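Long-range contacts in Exo-1,3/1,4-beta-glucanase (Pseudoalteromonas sp., PDB 3UT0), which probably hydrolyses beta-1,3- and beta-1,4-glucosidic bonds as a calcium-binding family 3 glycoside hydrolase that carries a galactose-binding-like domain: residues Thr223-Asp228 / Val679-Gln684; Asn231-Glu236 / Ser264-Arg269; Gly663-Ser668 / Leu675-Asn680; Met721-Ala726 / Gln788-Ala793; Leu733-Ser738 / Ile765-Asp770. One frame throughout, in Å; residues are numbered along the deposited sequence.

Contact 1. Residues Thr223-Asp228 / Val679-Gln684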
# COMPACT_ATOMS: atom_id res chain seq x y z
N THR A 223 4.84 7.91 5.07
CA THR A 223 4.44 9.10 4.32
C THR A 223 3.86 10.12 5.29
O THR A 223 3.31 9.78 6.34
CB THR A 223 3.43 8.82 3.21
OG1 THR A 223 2.20 8.35 3.78
CG2 THR A 223 3.99 7.82 2.21
N GLU A 224 3.98 11.39 4.92
CA GLU A 224 3.54 12.49 5.77
C GLU A 224 2.01 12.39 5.95
O GLU A 224 1.27 12.21 4.97
CB GLU A 224 3.95 13.83 5.13
CG GLU A 224 4.01 15.02 6.01
CD GLU A 224 5.12 14.85 7.04
OE1 GLU A 224 6.04 14.03 6.78
OE2 GLU A 224 5.11 15.55 8.07
N ARG A 225 1.57 12.44 7.21
CA ARG A 225 0.16 12.28 7.63
C ARG A 225 -0.47 10.94 7.18
O ARG A 225 -1.70 10.81 7.13
CB ARG A 225 -0.76 13.44 7.21
CG ARG A 225 -0.44 14.80 7.83
CD ARG A 225 -1.43 15.85 7.35
NE ARG A 225 -1.27 16.20 5.96
CZ ARG A 225 -2.17 15.84 5.04
NH1 ARG A 225 -3.25 15.15 5.40
NH2 ARG A 225 -2.00 16.16 3.77
N GLY A 226 0.37 9.98 6.80
CA GLY A 226 -0.12 8.68 6.38
C GLY A 226 -0.89 8.67 5.08
O GLY A 226 -1.77 7.84 4.86
N VAL A 227 -0.64 9.67 4.25
CA VAL A 227 -1.30 9.75 2.96
C VAL A 227 -0.77 8.63 2.06
O VAL A 227 0.45 8.45 1.91
CB VAL A 227 -1.06 11.12 2.29
CG1 VAL A 227 -1.59 11.13 0.87
CG2 VAL A 227 -1.71 12.23 3.14
N ASP A 228 -1.67 7.86 1.48
CA ASP A 228 -1.30 6.74 0.63
C ASP A 228 -0.58 7.23 -0.64
O ASP A 228 -1.06 8.17 -1.30
CB ASP A 228 -2.53 5.92 0.27
CG ASP A 228 -2.18 4.65 -0.48
OD1 ASP A 228 -1.25 3.95 -0.01
OD2 ASP A 228 -2.87 4.32 -1.46
N VAL A 679 1.32 14.57 -7.70
CA VAL A 679 1.65 14.17 -6.34
C VAL A 679 0.40 14.21 -5.46
O VAL A 679 -0.67 14.63 -5.90
CB VAL A 679 2.74 15.07 -5.71
CG1 VAL A 679 4.05 14.95 -6.48
CG2 VAL A 679 2.29 16.53 -5.64
N ASN A 680 0.54 13.76 -4.22
CA ASN A 680 -0.60 13.58 -3.34
C ASN A 680 -0.45 14.41 -2.06
O ASN A 680 0.32 14.05 -1.17
CB ASN A 680 -0.77 12.11 -2.96
CG ASN A 680 -0.94 11.20 -4.16
OD1 ASN A 680 -1.67 11.52 -5.09
ND2 ASN A 680 -0.26 10.07 -4.14
N LEU A 681 -1.18 15.52 -1.97
CA LEU A 681 -1.23 16.28 -0.73
C LEU A 681 -2.18 15.61 0.27
O LEU A 681 -1.74 15.13 1.32
CB LEU A 681 -1.66 17.73 -1.01
CG LEU A 681 -1.71 18.69 0.18
CD1 LEU A 681 -0.53 18.49 1.11
CD2 LEU A 681 -1.68 20.09 -0.36
N SER A 682 -3.47 15.59 -0.04
CA SER A 682 -4.44 14.92 0.81
C SER A 682 -5.12 13.79 0.04
O SER A 682 -5.11 12.64 0.46
CB SER A 682 -5.49 15.91 1.32
OG SER A 682 -6.59 15.22 1.89
N TYR A 683 -5.70 14.15 -1.10
CA TYR A 683 -6.32 13.17 -1.98
C TYR A 683 -5.29 12.64 -2.97
O TYR A 683 -4.14 13.05 -2.97
CB TYR A 683 -7.47 13.82 -2.76
CG TYR A 683 -8.55 14.45 -1.90
CD1 TYR A 683 -9.72 13.75 -1.62
CD2 TYR A 683 -8.40 15.73 -1.37
CE1 TYR A 683 -10.70 14.31 -0.83
CE2 TYR A 683 -9.39 16.29 -0.58
CZ TYR A 683 -10.54 15.57 -0.32
OH TYR A 683 -11.53 16.11 0.47
N GLN A 684 -5.70 11.72 -3.84
CA GLN A 684 -4.82 11.25 -4.88
C GLN A 684 -4.76 12.25 -6.02
O GLN A 684 -5.78 12.66 -6.56
CB GLN A 684 -5.27 9.88 -5.41
CG GLN A 684 -5.17 8.74 -4.41
CD GLN A 684 -3.78 8.61 -3.79
OE1 GLN A 684 -2.82 8.26 -4.47
NE2 GLN A 684 -3.68 8.87 -2.50
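Two flat groups meet the facing backbone with their edges: the R225 guanidinium, with L681 O and the CA of S682 near its plane at the rim, and the Q684 amide, with D228 O almost in its plane. R225 NH2 lies 2.7 Å from L681 O, and the same nitrogen passes 3.8 Å from the L681 CD1 methyl. Q684 NE2 donates to D228 O over 3.0 Å at 166°, tilted from the carbonyl plane. Glutamine suits the place because its chain, folded at chi2 (-54°), turns the amide back to the carbonyl. Between these two, V227 packs against the facing chain, CG1 4.0 Å from N680 CB, while CG2 rests 3.4 Å from the carbonyl O of L681. T223 OG1 ties the V227 carbonyl back to its own loop. N680 spends its amide on E685 N and R229 O, while the D228 carboxylate accepts from W171. Such loop-to-loop packing is typical of a domain interface: a loop of the glycosyl hydrolase family 3 N-terminal region meets a strand-connecting loop of the galactose-binding-like domain.

Contact 2. Residues Asn231-Glu236 / Ser264-Arg269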
# COMPACT_ATOMS: atom_id res chain seq x y z
N ASN A 231 4.41 11.32 0.49
CA ASN A 231 5.80 11.72 0.55
C ASN A 231 6.46 11.33 1.86
O ASN A 231 5.91 11.61 2.92
CB ASN A 231 5.92 13.23 0.36
CG ASN A 231 7.34 13.67 0.08
OD1 ASN A 231 8.17 12.88 -0.37
ND2 ASN A 231 7.65 14.91 0.42
N THR A 232 7.52 10.56 1.80
CA THR A 232 8.20 10.14 3.01
C THR A 232 9.35 11.07 3.34
O THR A 232 10.38 11.04 2.67
CB THR A 232 8.71 8.70 2.88
OG1 THR A 232 7.59 7.86 2.67
CG2 THR A 232 9.48 8.29 4.11
N LEU A 233 9.21 11.84 4.42
CA LEU A 233 10.19 12.86 4.73
C LEU A 233 11.08 12.41 5.86
O LEU A 233 10.70 12.43 7.02
CB LEU A 233 9.48 14.14 5.17
CG LEU A 233 9.45 15.25 4.12
CD1 LEU A 233 8.61 16.43 4.60
CD2 LEU A 233 10.87 15.68 3.82
N ILE A 234 12.26 11.92 5.50
CA ILE A 234 13.18 11.35 6.48
C ILE A 234 14.59 11.26 5.89
O ILE A 234 14.74 11.18 4.67
CB ILE A 234 12.70 9.94 6.91
CG1 ILE A 234 13.31 9.54 8.26
CG2 ILE A 234 12.92 8.89 5.80
CD1 ILE A 234 12.69 8.27 8.82
N ASP A 235 15.62 11.35 6.71
CA ASP A 235 16.98 11.21 6.17
C ASP A 235 17.25 9.74 5.83
O ASP A 235 16.49 8.85 6.21
CB ASP A 235 18.08 11.75 7.09
CG ASP A 235 18.13 11.07 8.43
OD1 ASP A 235 18.83 11.59 9.31
OD2 ASP A 235 17.31 10.17 8.69
N GLU A 236 18.35 9.49 5.13
CA GLU A 236 18.66 8.15 4.64
C GLU A 236 18.91 7.17 5.77
O GLU A 236 18.48 6.01 5.68
CB GLU A 236 19.86 8.21 3.67
CG GLU A 236 20.11 6.91 2.90
CD GLU A 236 21.19 7.05 1.83
OE1 GLU A 236 21.66 8.18 1.60
OE2 GLU A 236 21.61 6.02 1.27
N SER A 264 6.96 8.72 -2.58
CA SER A 264 8.18 9.44 -2.89
C SER A 264 9.01 9.47 -1.63
O SER A 264 8.50 9.27 -0.53
CB SER A 264 7.87 10.86 -3.37
OG SER A 264 7.12 11.62 -2.43
N TRP A 265 10.30 9.70 -1.81
CA TRP A 265 11.20 9.92 -0.70
C TRP A 265 11.79 11.31 -0.85
O TRP A 265 12.42 11.61 -1.86
CB TRP A 265 12.32 8.87 -0.67
CG TRP A 265 13.35 9.11 0.37
CD1 TRP A 265 13.13 9.42 1.68
CD2 TRP A 265 14.78 9.05 0.20
NE1 TRP A 265 14.32 9.56 2.34
CE2 TRP A 265 15.35 9.35 1.46
CE3 TRP A 265 15.62 8.79 -0.88
CZ2 TRP A 265 16.73 9.38 1.66
CZ3 TRP A 265 16.98 8.83 -0.67
CH2 TRP A 265 17.53 9.12 0.59
N ASN A 266 11.52 12.16 0.13
CA ASN A 266 11.94 13.55 0.14
C ASN A 266 11.66 14.20 -1.22
O ASN A 266 12.52 14.84 -1.81
CB ASN A 266 13.43 13.67 0.50
CG ASN A 266 13.71 13.16 1.92
OD1 ASN A 266 12.85 13.19 2.79
ND2 ASN A 266 14.94 12.72 2.16
N GLY A 267 10.47 13.97 -1.74
CA GLY A 267 9.98 14.59 -2.96
C GLY A 267 10.22 13.81 -4.25
O GLY A 267 9.57 14.09 -5.26
N LYS A 268 11.02 12.75 -4.21
CA LYS A 268 11.27 12.01 -5.45
C LYS A 268 10.72 10.59 -5.40
O LYS A 268 10.95 9.85 -4.45
CB LYS A 268 12.78 11.95 -5.76
CG LYS A 268 13.07 11.07 -7.00
CD LYS A 268 14.50 10.57 -7.06
CE LYS A 268 15.31 11.31 -8.13
NZ LYS A 268 15.73 12.67 -7.76
N ARG A 269 9.96 10.26 -6.44
CA ARG A 269 9.38 8.94 -6.55
C ARG A 269 10.45 7.84 -6.52
O ARG A 269 11.44 7.89 -7.26
CB ARG A 269 8.58 8.82 -7.84
CG ARG A 269 7.31 9.67 -7.94
CD ARG A 269 6.19 9.09 -7.12
NE ARG A 269 4.99 9.93 -7.20
CZ ARG A 269 3.99 9.93 -6.33
NH1 ARG A 269 4.04 9.18 -5.23
NH2 ARG A 269 2.95 10.73 -6.52
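A short parallel beta pairing, N231 beside S264 and T232 beside W265, runs into a tight turn on the 264-269 side. T232 N donates to S264 O (2.8 Å) and N266 N to T232 O (3.0 Å), the usual alternation of a parallel pair. Beyond the strands N266 continues the pairing with its side chain: OD1 takes the N-H of I234 in the carbonyl plane, on a lone pair, while ND2 gives to I234 O at 3.0 Å. W265 NE1 reaches that oxygen from the other face of its plane, over 2.9 Å. N266 ND2 also sits 3.1 Å above one face of the indole, near the rim, and the far end of the ring meets E236, CZ2 to CB 3.9 Å. W265 CG stands anti to its own N (chi1 175°), which lays the indole along the 234-236 backbone. W265-K268 is a type I' turn joining two strands of a three-stranded sheet, and its Asn-Gly pair fits the left-handed backbone angles of the corner. The N231 side chain reaches into this turn: OD1 accepts from G267 N at 2.9 Å and from S264 OG at 2.6 Å. A leucine in place of N231 is likely to leave the G267 N-H without its acceptor and the S264 hydroxyl freer to turn. E236 directs its carboxylate elsewhere, OE2 accepting from H275 and W9.

Contact 3. Residues Gly663-Ser668 / Leu675-Asn680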
# COMPACT_ATOMS: atom_id res chain seq x y z
N GLY A 663 -3.32 17.67 -18.14
CA GLY A 663 -3.44 16.37 -17.51
C GLY A 663 -2.68 16.18 -16.21
O GLY A 663 -2.40 17.14 -15.49
N ALA A 664 -2.36 14.92 -15.92
CA ALA A 664 -1.67 14.54 -14.70
C ALA A 664 -0.16 14.71 -14.83
O ALA A 664 0.55 14.77 -13.82
CB ALA A 664 -2.00 13.10 -14.31
N SER A 665 0.33 14.80 -16.06
CA SER A 665 1.77 14.88 -16.29
C SER A 665 2.09 15.37 -17.69
O SER A 665 1.26 15.30 -18.58
CB SER A 665 2.43 13.50 -16.09
OG SER A 665 2.15 12.63 -17.17
N ALA A 666 3.32 15.82 -17.87
CA ALA A 666 3.76 16.42 -19.12
C ALA A 666 5.21 16.84 -19.03
O ALA A 666 5.81 16.79 -17.97
CB ALA A 666 2.92 17.65 -19.46
N THR A 667 5.77 17.24 -20.15
CA THR A 667 7.13 17.77 -20.19
C THR A 667 7.12 18.99 -21.08
O THR A 667 6.14 19.25 -21.80
CB THR A 667 8.12 16.78 -20.83
OG1 THR A 667 7.89 16.75 -22.24
CG2 THR A 667 7.94 15.37 -20.28
N SER A 668 8.21 19.74 -21.06
CA SER A 668 8.37 20.83 -22.01
C SER A 668 8.64 20.24 -23.39
O SER A 668 8.69 19.02 -23.54
CB SER A 668 9.49 21.76 -21.58
OG SER A 668 10.68 21.03 -21.30
N LEU A 675 9.77 19.02 -16.22
CA LEU A 675 8.92 17.84 -16.14
C LEU A 675 7.82 18.04 -15.12
O LEU A 675 8.09 18.53 -14.03
CB LEU A 675 9.75 16.62 -15.77
CG LEU A 675 11.04 16.43 -16.56
CD1 LEU A 675 11.80 15.19 -16.08
CD2 LEU A 675 10.72 16.33 -18.04
N MET A 676 6.60 17.64 -15.46
CA MET A 676 5.48 17.76 -14.55
C MET A 676 4.92 16.39 -14.25
O MET A 676 4.69 15.59 -15.15
CB MET A 676 4.36 18.64 -15.14
CG MET A 676 3.07 18.64 -14.29
SD MET A 676 1.71 19.68 -14.92
CE MET A 676 1.01 18.56 -16.14
N GLN A 677 4.69 16.13 -12.97
CA GLN A 677 4.03 14.91 -12.55
C GLN A 677 2.91 15.21 -11.57
O GLN A 677 2.69 16.37 -11.22
CB GLN A 677 5.04 13.95 -11.92
CG GLN A 677 5.54 12.89 -12.87
CD GLN A 677 4.46 11.93 -13.31
OE1 GLN A 677 3.37 11.88 -12.72
NE2 GLN A 677 4.74 11.17 -14.35
N SER A 678 2.20 14.17 -11.14
CA SER A 678 1.19 14.36 -10.11
C SER A 678 1.69 13.86 -8.77
O SER A 678 2.41 12.86 -8.70
CB SER A 678 -0.12 13.67 -10.51
OG SER A 678 0.07 12.27 -10.60
N VAL A 679 1.32 14.57 -7.70
CA VAL A 679 1.65 14.17 -6.34
C VAL A 679 0.40 14.21 -5.46
O VAL A 679 -0.67 14.63 -5.90
CB VAL A 679 2.74 15.07 -5.71
CG1 VAL A 679 4.05 14.95 -6.48
CG2 VAL A 679 2.29 16.53 -5.64
N ASN A 680 0.54 13.76 -4.22
CA ASN A 680 -0.60 13.58 -3.34
C ASN A 680 -0.45 14.41 -2.06
O ASN A 680 0.32 14.05 -1.17
CB ASN A 680 -0.77 12.11 -2.96
CG ASN A 680 -0.94 11.20 -4.16
OD1 ASN A 680 -1.67 11.52 -5.09
ND2 ASN A 680 -0.26 10.07 -4.14
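M676 and A666 face each other as a hydrogen-bonded pair of an antiparallel beta hairpin in the galactose-binding-like domain, strand 674-679 folding back on strand 666-667. Both backbone bonds are present, M676 N to A666 O at 2.8 Å and A666 N to M676 O at 3.1 Å. M676 buries the most surface here: its chain runs straight from the strand (chi1 172°) and bends only at chi3, which brings CE to 3.9 Å from A666 CB and 3.8 Å from G663 O. A small alanine leaves space for that methyl, and the M676 side chain also packs on W649, L651 and F690. At the end away from the connecting loop A664 flanks the second strand, its CB 4.3 Å from S678 CB. The next pair, T667 with L675, is not hydrogen-bonded; their methyl ends lie side by side. Q677 folds back so that OE1 accepts from S678 N, while NE2 donates to K299 O and V301 O; an alanine here is likely to leave those two carbonyls without this donor and to uncover the flank of S665. S665 CB rests 3.7 Å from Q677 NE2, and S665 CA lies 3.2 Å from M676 O.

Contact 4. Residues Met721-Ala726 / Gln788-Ala793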
# COMPACT_ATOMS: atom_id res chain seq x y z
N MET A 721 2.69 25.08 -1.40
CA MET A 721 3.93 24.78 -2.09
C MET A 721 4.87 23.96 -1.20
O MET A 721 4.95 24.17 0.01
CB MET A 721 4.62 26.07 -2.58
CG MET A 721 6.04 25.87 -3.13
SD MET A 721 6.84 27.38 -3.68
CE MET A 721 5.79 27.84 -5.06
N ARG A 722 5.52 22.97 -1.81
CA ARG A 722 6.56 22.20 -1.15
C ARG A 722 7.81 22.36 -2.00
O ARG A 722 7.76 22.18 -3.21
CB ARG A 722 6.14 20.73 -1.07
CG ARG A 722 7.19 19.79 -0.47
CD ARG A 722 6.67 18.35 -0.41
NE ARG A 722 6.68 17.69 -1.71
CZ ARG A 722 5.87 16.69 -2.04
NH1 ARG A 722 5.00 16.22 -1.17
NH2 ARG A 722 5.96 16.15 -3.25
N ILE A 723 8.92 22.71 -1.38
CA ILE A 723 10.17 22.81 -2.14
C ILE A 723 11.06 21.65 -1.72
O ILE A 723 11.57 21.63 -0.60
CB ILE A 723 10.88 24.16 -1.91
CG1 ILE A 723 9.99 25.31 -2.37
CG2 ILE A 723 12.21 24.21 -2.64
CD1 ILE A 723 10.66 26.66 -2.29
N ASP A 724 11.22 20.67 -2.61
CA ASP A 724 11.96 19.46 -2.27
C ASP A 724 13.44 19.79 -2.23
O ASP A 724 14.15 19.41 -1.30
CB ASP A 724 11.65 18.34 -3.27
CG ASP A 724 10.16 18.04 -3.38
OD1 ASP A 724 9.52 17.80 -2.34
OD2 ASP A 724 9.63 18.06 -4.51
N LYS A 725 13.90 20.51 -3.25
CA LYS A 725 15.29 20.93 -3.36
C LYS A 725 15.35 22.41 -3.74
O LYS A 725 14.86 22.80 -4.81
CB LYS A 725 16.05 20.11 -4.41
CG LYS A 725 16.15 18.62 -4.10
CD LYS A 725 17.14 17.92 -5.03
CE LYS A 725 18.56 18.42 -4.82
NZ LYS A 725 19.55 17.62 -5.61
N ALA A 726 15.95 23.22 -2.86
CA ALA A 726 16.09 24.65 -3.11
C ALA A 726 16.90 24.93 -4.36
O ALA A 726 17.90 24.27 -4.61
CB ALA A 726 16.72 25.32 -1.92
N GLN A 788 16.62 27.30 -13.33
CA GLN A 788 17.47 26.37 -14.06
C GLN A 788 17.55 25.02 -13.34
O GLN A 788 17.97 24.02 -13.91
CB GLN A 788 18.90 26.92 -14.17
CG GLN A 788 18.98 28.39 -14.49
CD GLN A 788 20.41 28.89 -14.46
OE1 GLN A 788 21.34 28.15 -14.76
NE2 GLN A 788 20.59 30.15 -14.08
N ASN A 789 17.15 25.01 -12.07
CA ASN A 789 17.40 23.89 -11.19
C ASN A 789 16.58 24.00 -9.93
O ASN A 789 16.90 24.76 -9.03
CB ASN A 789 18.89 23.83 -10.86
CG ASN A 789 19.26 22.58 -10.13
OD1 ASN A 789 19.37 22.56 -8.91
ND2 ASN A 789 19.48 21.52 -10.88
N LEU A 790 15.50 23.23 -9.87
CA LEU A 790 14.53 23.41 -8.81
C LEU A 790 13.64 22.18 -8.75
O LEU A 790 13.41 21.53 -9.77
CB LEU A 790 13.69 24.67 -9.08
CG LEU A 790 12.45 24.87 -8.20
CD1 LEU A 790 12.87 25.07 -6.76
CD2 LEU A 790 11.55 26.03 -8.72
N SER A 791 13.15 21.86 -7.56
CA SER A 791 12.22 20.75 -7.42
C SER A 791 11.16 21.05 -6.38
O SER A 791 11.46 21.26 -5.20
CB SER A 791 12.97 19.46 -7.08
OG SER A 791 13.96 19.21 -8.05
N LEU A 792 9.91 21.04 -6.81
CA LEU A 792 8.85 21.47 -5.93
C LEU A 792 7.52 20.90 -6.36
O LEU A 792 7.39 20.31 -7.44
CB LEU A 792 8.80 23.01 -5.87
CG LEU A 792 8.64 23.81 -7.15
CD1 LEU A 792 7.28 23.62 -7.81
CD2 LEU A 792 8.80 25.26 -6.78
N ALA A 793 6.51 21.11 -5.52
CA ALA A 793 5.17 20.70 -5.86
C ALA A 793 4.23 21.81 -5.46
O ALA A 793 4.47 22.51 -4.48
CB ALA A 793 4.80 19.39 -5.16
O HOH W 1 8.55 17.46 -7.44
O HOH W 2 17.22 22.00 -7.02
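S791 O is gripped by two successive backbone N-H groups, those of D724 at 2.7 Å and of K725 at 3.2 Å. The K725 bond is nearly straight (166°), whereas the D724 one is bent (135°). On one side of this double grip lies the regular hydrogen-bonded pair R722-A793, with R722 N to A793 O and A793 N to R722 O; on the other, S791 N returns to K725 O only weakly. Two residues of the first strand thus face one of the second, which is a classic beta bulge in the antiparallel pairing of strands 716-723 and 790-800; it shifts the register by one and lets the chain turn a corner at D724. An aspartate suits the corner because its short carboxylate can serve both neighbours: OD1 makes a salt bridge with R722 NE (2.9 Å; as a hydrogen bond it is weak), and OD2 and L792 O accept from one water. The R722 chain bends at chi3, and its NH2 passes 3.9 Å from A793 CB. The other face is apolar. L792 CB lies 3.0 Å from R722 O, a close approach set by the backbone; beyond it CD2 lies 4.2 Å from M721 SD. I723 CG2 meets L790 CD1, and F690 and W692 of strand 687-692 cover the leucines. S791 OG turns to N691 OD1.

Contact 5. Residues Leu733-Ser738 / Ile765-Asp770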
# COMPACT_ATOMS: atom_id res chain seq x y z
N LEU A 733 9.41 33.69 -8.82
CA LEU A 733 7.98 33.46 -8.72
C LEU A 733 7.21 34.74 -9.09
O LEU A 733 7.20 35.71 -8.34
CB LEU A 733 7.64 33.02 -7.29
CG LEU A 733 6.21 33.16 -6.76
CD1 LEU A 733 5.29 32.34 -7.60
CD2 LEU A 733 6.13 32.74 -5.30
N GLN A 734 6.59 34.75 -10.26
CA GLN A 734 5.80 35.89 -10.70
C GLN A 734 4.31 35.61 -10.59
O GLN A 734 3.88 34.47 -10.71
CB GLN A 734 6.17 36.28 -12.13
CG GLN A 734 7.51 36.98 -12.22
CD GLN A 734 8.10 36.96 -13.63
OE1 GLN A 734 8.10 35.92 -14.30
NE2 GLN A 734 8.61 38.11 -14.09
N VAL A 735 3.52 36.64 -10.32
CA VAL A 735 2.09 36.46 -10.10
C VAL A 735 1.27 37.46 -10.91
O VAL A 735 1.58 38.66 -10.90
CB VAL A 735 1.74 36.56 -8.60
CG1 VAL A 735 0.24 36.45 -8.39
CG2 VAL A 735 2.45 35.47 -7.82
N MET A 736 0.25 36.97 -11.60
CA MET A 736 -0.67 37.80 -12.38
C MET A 736 0.07 38.62 -13.42
O MET A 736 0.29 39.81 -13.23
CB MET A 736 -1.49 38.72 -11.48
CG MET A 736 -2.44 37.99 -10.57
SD MET A 736 -3.53 36.92 -11.52
CE MET A 736 -4.46 36.17 -10.18
N CYS A 737 0.43 37.98 -14.52
CA CYS A 737 1.24 38.59 -15.56
C CYS A 737 0.47 38.81 -16.86
O CYS A 737 -0.59 38.22 -17.07
CB CYS A 737 2.48 37.73 -15.83
SG CYS A 737 3.48 37.35 -14.37
N SER A 738 1.00 39.65 -17.73
CA SER A 738 0.27 40.04 -18.93
C SER A 738 1.20 40.31 -20.09
O SER A 738 1.00 41.26 -20.83
CB SER A 738 -0.55 41.30 -18.65
OG SER A 738 0.31 42.41 -18.39
N ILE A 765 -0.31 35.59 -1.27
CA ILE A 765 0.43 36.58 -2.02
C ILE A 765 -0.49 37.77 -2.36
O ILE A 765 -1.31 37.66 -3.28
CB ILE A 765 1.03 35.98 -3.29
CG1 ILE A 765 1.75 34.67 -2.96
CG2 ILE A 765 1.95 36.96 -3.96
CD1 ILE A 765 2.37 34.00 -4.15
N PRO A 766 -0.37 38.88 -1.61
CA PRO A 766 -1.17 40.07 -1.89
C PRO A 766 -0.93 40.57 -3.31
O PRO A 766 0.22 40.67 -3.75
CB PRO A 766 -0.68 41.08 -0.84
CG PRO A 766 0.66 40.59 -0.40
CD PRO A 766 0.55 39.09 -0.47
N LEU A 767 -2.01 40.87 -4.02
CA LEU A 767 -1.92 41.40 -5.38
C LEU A 767 -1.84 42.93 -5.50
O LEU A 767 -1.42 43.47 -6.51
CB LEU A 767 -3.09 40.91 -6.20
CG LEU A 767 -3.35 39.40 -6.14
CD1 LEU A 767 -4.63 39.06 -6.89
CD2 LEU A 767 -2.18 38.63 -6.70
N HIS A 768 -2.23 43.62 -4.44
CA HIS A 768 -2.24 45.13 -4.47
C HIS A 768 -1.08 45.66 -3.64
O HIS A 768 -1.17 45.71 -2.40
CB HIS A 768 -3.58 45.68 -3.96
CG HIS A 768 -3.70 47.15 -3.97
ND1 HIS A 768 -4.65 47.79 -4.82
CD2 HIS A 768 -3.12 48.09 -3.19
CE1 HIS A 768 -4.59 49.07 -4.61
NE2 HIS A 768 -3.66 49.27 -3.59
N CYS A 769 -0.01 46.07 -4.32
CA CYS A 769 1.17 46.60 -3.67
C CYS A 769 1.51 48.00 -4.19
O CYS A 769 0.82 48.53 -5.07
CB CYS A 769 2.36 45.67 -3.90
SG CYS A 769 2.12 44.04 -3.23
N ASP A 770 2.56 48.59 -3.65
CA ASP A 770 3.05 49.87 -4.14
C ASP A 770 3.65 49.68 -5.54
O ASP A 770 4.19 48.62 -5.84
CB ASP A 770 4.06 50.49 -3.17
CG ASP A 770 3.44 50.87 -1.83
OD1 ASP A 770 2.19 50.94 -1.76
OD2 ASP A 770 4.19 51.08 -0.86
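V735 sits between I765 and L767 and meets them with different methyls: CG2 lies 4.0 Å from I765 CD1, and CG1 lies 3.7 Å from L767 CD2. Its side chain crosses that of L767 at about a right angle, and the two methyls of one valine thus serve two partners. Beside it L733 and I765 reach toward each other tip to tip, CD2 to CD1 at 4.1 Å, and at the other end M736 CG approaches L767 CD2 at 3.9 Å. All of these partners are apolar and buried, and no hydrogen bond crosses between the segments; apolar side chains of unequal length suit such a place, where van der Waals fit does the work. L767 has CG anti to the carbonyl carbon (chi1 -49°), which turns CD2 toward V735 and M736, while I765 is extended beyond CG1 to carry CD1 to both L733 and V735. The next shell is covalent and polar. C737, just past M736, forms a disulfide with C742, and on the other side C769 is bonded to C812. P766 O accepts from R744. Further out, L717 and L719 of strand 716-723 flank V735, I765 and L767, while L783 and I785 of strand 779-787 flank L733. The contact thus lies between two sheets of the galactose-binding-like domain, strand 731-737 in one and strand 760-766 in the other.

Contacts 1 and 2 sit at the seam between the glycosyl hydrolase family 3 N-terminal region and the galactose-binding-like domain, their centres 12 Å apart; E224 N and N231 O, 2.8 Å apart, probably bond them. Contact 3 belongs to the second domain, yet R269 NH2 reaches its S678 O at 3.1 Å. Contact 4 also borders the seam: G267 CA lies 3.3 Å from D724 OD1. V679, shared by contacts 1 and 3, packs on A793 of contact 4 (CG2 to CB 3.8 Å). Contact 5 is remote, its centre 21 Å from contact 4 and 32 Å from contact 2. A calcium ion lies about 13 Å from the R225 side chain.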